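Long-range contact in flavin-containing monooxygenase (Allium sativum, PDB 6WPU), which probably uses its bound flavin-adenine dinucleotide to add an oxygen atom to the sulfur of S-allyl-L-cysteine in garlic: residues A[172-184]-A[329-341]. Numbering follows the deposited sequence.
Sequences GFDAVVVCNGHYT and APSLSFVGIPWKI. With FAD (flavin-adenine dinucleotide), chain B.
Strands 175-178 and 332-334 are parallel neighbours in the five-stranded, Rossmann-type sheet of the FAD-binding domain, with V176, V177 and V178 opposite L332, S333 and F334. Four backbone hydrogen bonds join them, from V176 N to S331 O (2.7 Å), S333 N to V176 O, V178 N to S333 O and V335 N to V178 O. Branched valines suit these extended, buried positions. V178 lies alongside F334, V178 CB 3.6 Å from F334 CD2, while V178 CG2 sits over one face of the ring. On the other side of the sheet V177 holds CG1 anti to its backbone N (chi1 -173°), which brings it 3.5 Å from V335 CG2; the small S333 fits beside V177, its OG sharing a water with V176 O and P330 O. Past the strands, G181 leaves room for the pyrophosphate, and a water links its N to V335 O and FAD O2P. A water 2.7 Å from H182 ND1 lies in the ring plane, and H182 CE1 comes 3.4 Å from I337 O, with P338 O also near. With an alanine here, the water at ND1 would probably lose its ring partner and a gap would be likely to open beside the carbonyls of I337 and P338. Strand 332-334 is outermost in the sheet, strand 24-28 flanks 175-178, helices 343-358 and 32-43 pack on the V177 and V335 side, and strand 157-163 touches V176 and L332.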
# COMPACT_ATOMS: atom_id res chain seq x y z
N GLY A 172 -14.96 19.55 14.52
CA GLY A 172 -13.68 20.09 14.92
C GLY A 172 -12.86 19.07 15.69
O GLY A 172 -13.40 18.21 16.37
N PHE A 173 -11.53 19.16 15.56
CA PHE A 173 -10.63 18.17 16.13
C PHE A 173 -9.37 18.83 16.66
O PHE A 173 -8.94 19.88 16.17
CB PHE A 173 -10.23 17.10 15.09
CG PHE A 173 -11.38 16.24 14.67
CD1 PHE A 173 -12.15 16.58 13.56
CD2 PHE A 173 -11.71 15.10 15.41
CE1 PHE A 173 -13.23 15.80 13.17
CE2 PHE A 173 -12.81 14.31 15.05
CZ PHE A 173 -13.56 14.66 13.91
N ASP A 174 -8.77 18.19 17.66
CA ASP A 174 -7.42 18.57 18.08
C ASP A 174 -6.37 18.08 17.10
O ASP A 174 -5.31 18.72 16.96
CB ASP A 174 -7.11 17.98 19.45
CG ASP A 174 -8.03 18.51 20.54
OD1 ASP A 174 -8.20 19.75 20.63
OD2 ASP A 174 -8.59 17.68 21.28
N ALA A 175 -6.61 16.95 16.44
CA ALA A 175 -5.59 16.33 15.60
C ALA A 175 -6.28 15.50 14.53
O ALA A 175 -7.42 15.05 14.70
CB ALA A 175 -4.63 15.46 16.43
N VAL A 176 -5.58 15.32 13.42
CA VAL A 176 -6.08 14.55 12.29
C VAL A 176 -5.01 13.54 11.89
O VAL A 176 -3.85 13.93 11.69
CB VAL A 176 -6.43 15.46 11.09
CG1 VAL A 176 -6.77 14.61 9.85
CG2 VAL A 176 -7.56 16.39 11.45
N VAL A 177 -5.38 12.27 11.79
CA VAL A 177 -4.49 11.23 11.28
C VAL A 177 -5.00 10.79 9.91
O VAL A 177 -6.12 10.28 9.79
CB VAL A 177 -4.38 10.03 12.23
CG1 VAL A 177 -3.30 9.10 11.72
CG2 VAL A 177 -4.09 10.47 13.67
N VAL A 178 -4.17 10.96 8.89
CA VAL A 178 -4.55 10.63 7.51
C VAL A 178 -4.17 9.18 7.22
O VAL A 178 -2.99 8.82 7.26
CB VAL A 178 -3.89 11.58 6.50
CG1 VAL A 178 -4.24 11.18 5.05
CG2 VAL A 178 -4.32 13.02 6.77
N CYS A 179 -5.18 8.34 6.95
CA CYS A 179 -5.00 6.91 6.73
C CYS A 179 -5.68 6.47 5.43
O CYS A 179 -6.36 5.43 5.37
CB CYS A 179 -5.57 6.10 7.89
SG CYS A 179 -4.86 6.50 9.51
N ASN A 180 -5.53 7.25 4.36
CA ASN A 180 -6.39 7.08 3.20
C ASN A 180 -5.80 6.14 2.15
O ASN A 180 -6.44 5.94 1.10
CB ASN A 180 -6.70 8.44 2.55
CG ASN A 180 -5.49 9.07 1.89
OD1 ASN A 180 -4.40 9.12 2.46
ND2 ASN A 180 -5.66 9.53 0.65
N GLY A 181 -4.64 5.54 2.41
CA GLY A 181 -4.01 4.64 1.46
C GLY A 181 -3.34 5.35 0.30
O GLY A 181 -3.54 6.56 0.09
N HIS A 182 -2.51 4.62 -0.46
CA HIS A 182 -1.83 5.18 -1.62
C HIS A 182 -1.76 4.17 -2.76
O HIS A 182 -0.79 4.17 -3.54
CB HIS A 182 -0.42 5.67 -1.27
CG HIS A 182 0.47 4.62 -0.68
ND1 HIS A 182 0.71 4.51 0.68
CD2 HIS A 182 1.22 3.64 -1.26
CE1 HIS A 182 1.55 3.52 0.91
NE2 HIS A 182 1.86 2.96 -0.25
N TYR A 183 -2.78 3.33 -2.92
CA TYR A 183 -2.80 2.35 -4.01
C TYR A 183 -4.08 2.47 -4.83
O TYR A 183 -4.70 1.47 -5.21
CB TYR A 183 -2.60 0.95 -3.45
CG TYR A 183 -1.15 0.70 -3.03
CD1 TYR A 183 -0.10 0.82 -3.96
CD2 TYR A 183 -0.83 0.37 -1.71
CE1 TYR A 183 1.24 0.61 -3.59
CE2 TYR A 183 0.50 0.15 -1.32
CZ TYR A 183 1.53 0.27 -2.27
OH TYR A 183 2.85 0.05 -1.88
N THR A 184 -4.47 3.69 -5.16
CA THR A 184 -5.69 3.93 -5.92
C THR A 184 -5.49 4.87 -7.10
O THR A 184 -6.07 4.63 -8.16
CB THR A 184 -6.77 4.50 -4.97
OG1 THR A 184 -7.08 3.51 -3.99
CG2 THR A 184 -8.05 4.85 -5.73
N ALA A 329 3.06 19.51 13.32
CA ALA A 329 3.12 18.36 14.21
C ALA A 329 2.84 18.81 15.64
O ALA A 329 3.30 19.88 16.05
CB ALA A 329 4.49 17.69 14.15
N PRO A 330 2.14 17.99 16.45
CA PRO A 330 1.61 16.67 16.10
C PRO A 330 0.14 16.65 15.66
O PRO A 330 -0.43 15.56 15.55
CB PRO A 330 1.76 15.90 17.40
CG PRO A 330 1.44 16.97 18.47
CD PRO A 330 2.01 18.26 17.90
N SER A 331 -0.47 17.81 15.44
CA SER A 331 -1.90 17.84 15.14
C SER A 331 -2.22 17.27 13.76
O SER A 331 -3.38 16.94 13.48
CB SER A 331 -2.43 19.28 15.30
OG SER A 331 -2.02 20.12 14.23
N LEU A 332 -1.24 17.13 12.88
CA LEU A 332 -1.48 16.45 11.62
C LEU A 332 -0.42 15.37 11.46
O LEU A 332 0.77 15.62 11.70
CB LEU A 332 -1.47 17.42 10.44
CG LEU A 332 -1.70 16.78 9.06
CD1 LEU A 332 -3.13 16.25 8.93
CD2 LEU A 332 -1.37 17.76 7.95
N SER A 333 -0.85 14.16 11.10
CA SER A 333 0.07 13.05 10.90
C SER A 333 -0.48 12.11 9.82
O SER A 333 -1.67 12.14 9.48
CB SER A 333 0.31 12.29 12.20
OG SER A 333 -0.91 11.74 12.67
N PHE A 334 0.41 11.26 9.30
CA PHE A 334 0.08 10.31 8.23
C PHE A 334 0.50 8.92 8.65
O PHE A 334 1.65 8.72 9.08
CB PHE A 334 0.79 10.68 6.91
CG PHE A 334 0.35 11.99 6.32
CD1 PHE A 334 0.82 13.19 6.84
CD2 PHE A 334 -0.52 12.01 5.24
CE1 PHE A 334 0.41 14.40 6.29
CE2 PHE A 334 -0.93 13.23 4.68
CZ PHE A 334 -0.46 14.42 5.21
N VAL A 335 -0.40 7.94 8.51
CA VAL A 335 -0.08 6.54 8.77
C VAL A 335 -0.05 5.78 7.45
O VAL A 335 -0.98 5.89 6.64
CB VAL A 335 -1.06 5.90 9.77
CG1 VAL A 335 -0.79 4.40 9.91
CG2 VAL A 335 -0.93 6.54 11.13
N GLY A 336 1.01 5.02 7.22
CA GLY A 336 1.08 4.13 6.07
C GLY A 336 1.66 4.73 4.81
O GLY A 336 1.44 4.18 3.72
N ILE A 337 2.38 5.86 4.92
CA ILE A 337 3.08 6.41 3.75
C ILE A 337 4.15 5.46 3.20
O ILE A 337 4.22 5.30 1.97
CB ILE A 337 3.67 7.79 4.10
CG1 ILE A 337 2.57 8.83 4.40
CG2 ILE A 337 4.59 8.28 2.99
CD1 ILE A 337 1.66 9.11 3.26
N PRO A 338 5.01 4.84 4.01
CA PRO A 338 6.13 4.08 3.43
C PRO A 338 5.67 2.93 2.55
O PRO A 338 4.55 2.43 2.67
CB PRO A 338 6.88 3.56 4.67
CG PRO A 338 6.56 4.60 5.75
CD PRO A 338 5.12 4.94 5.48
N TRP A 339 6.55 2.52 1.63
CA TRP A 339 6.23 1.39 0.76
C TRP A 339 7.43 0.46 0.66
O TRP A 339 8.51 0.75 1.18
CB TRP A 339 5.73 1.83 -0.62
CG TRP A 339 6.57 2.84 -1.34
CD1 TRP A 339 6.71 4.16 -1.04
CD2 TRP A 339 7.36 2.62 -2.52
NE1 TRP A 339 7.55 4.78 -1.94
CE2 TRP A 339 7.96 3.85 -2.87
CE3 TRP A 339 7.62 1.50 -3.32
CZ2 TRP A 339 8.81 4.00 -3.98
CZ3 TRP A 339 8.47 1.64 -4.44
CH2 TRP A 339 9.05 2.88 -4.75
N LYS A 340 7.20 -0.67 -0.02
CA LYS A 340 8.08 -1.85 0.05
C LYS A 340 8.22 -2.32 1.50
O LYS A 340 9.32 -2.64 1.98
CB LYS A 340 9.45 -1.58 -0.60
CG LYS A 340 9.44 -1.69 -2.13
CD LYS A 340 9.34 -3.14 -2.61
CE LYS A 340 9.32 -3.24 -4.15
NZ LYS A 340 9.39 -4.64 -4.68
N ILE A 341 7.09 -2.38 2.21
CA ILE A 341 7.08 -2.68 3.64
C ILE A 341 6.09 -3.79 3.92
O ILE A 341 5.16 -4.04 3.15
CB ILE A 341 6.69 -1.45 4.49
CG1 ILE A 341 5.27 -0.99 4.11
CG2 ILE A 341 7.71 -0.33 4.33
CD1 ILE A 341 4.65 -0.02 5.04
PA FAD B . -6.22 1.17 2.11
O1A FAD B . -6.40 -0.35 2.18
O2A FAD B . -6.23 1.85 0.84
O5B FAD B . -7.31 1.91 2.85
C5B FAD B . -7.59 3.31 2.82
C4B FAD B . -9.05 3.58 3.23
O4B FAD B . -9.37 4.94 3.34
C3B FAD B . -10.05 2.97 2.29
O3B FAD B . -10.98 2.20 2.97
C2B FAD B . -10.72 4.14 1.65
O2B FAD B . -12.04 3.89 1.30
C1B FAD B . -10.61 5.16 2.74
N9A FAD B . -10.64 6.53 2.27
C8A FAD B . -9.87 7.04 1.23
N7A FAD B . -10.15 8.34 1.05
C5A FAD B . -11.14 8.73 1.97
C6A FAD B . -11.81 9.92 2.23
N6A FAD B . -11.53 11.12 1.49
N1A FAD B . -12.72 9.96 3.22
C2A FAD B . -13.02 8.86 3.96
N3A FAD B . -12.40 7.68 3.73
C4A FAD B . -11.46 7.58 2.75
N1 FAD B . 0.26 -5.99 2.13
C2 FAD B . 0.45 -7.22 2.84
O2 FAD B . 0.69 -7.21 4.17
N3 FAD B . 0.49 -8.42 2.17
C4 FAD B . 0.27 -8.46 0.81
O4 FAD B . 0.28 -9.63 0.12
C4X FAD B . -0.17 -7.25 0.08
N5 FAD B . -0.62 -7.35 -1.23
C5X FAD B . -1.06 -6.20 -1.88
C6 FAD B . -1.50 -6.29 -3.21
C7 FAD B . -1.95 -5.15 -3.85
C7M FAD B . -2.42 -5.26 -5.28
C8 FAD B . -1.96 -3.92 -3.20
C8M FAD B . -2.43 -2.67 -3.87
C9 FAD B . -1.51 -3.82 -1.87
C9A FAD B . -1.06 -4.96 -1.22
N10 FAD B . -0.62 -4.86 0.15
C10 FAD B . -0.18 -6.01 0.81
C1' FAD B . -0.59 -3.56 0.83
C2' FAD B . -1.87 -2.96 1.36
O2' FAD B . -2.00 -1.69 0.87
C3' FAD B . -1.68 -2.88 2.86
O3' FAD B . -1.76 -4.19 3.25
C4' FAD B . -2.73 -2.08 3.62
O4' FAD B . -3.97 -2.51 3.19
C5' FAD B . -2.63 -0.55 3.53
O5' FAD B . -3.88 -0.13 3.98
P FAD B . -4.44 1.34 4.19
O1P FAD B . -5.46 1.41 5.39
O2P FAD B . -3.15 2.25 4.23
O3P FAD B . -4.94 1.73 2.67
O HOH W 1 -1.95 13.81 14.22
O HOH W 2 -1.33 8.40 5.02
O HOH W 3 -2.72 4.95 4.62
O HOH W 4 3.03 0.65 1.39
O HOH W 5 -0.78 5.92 2.46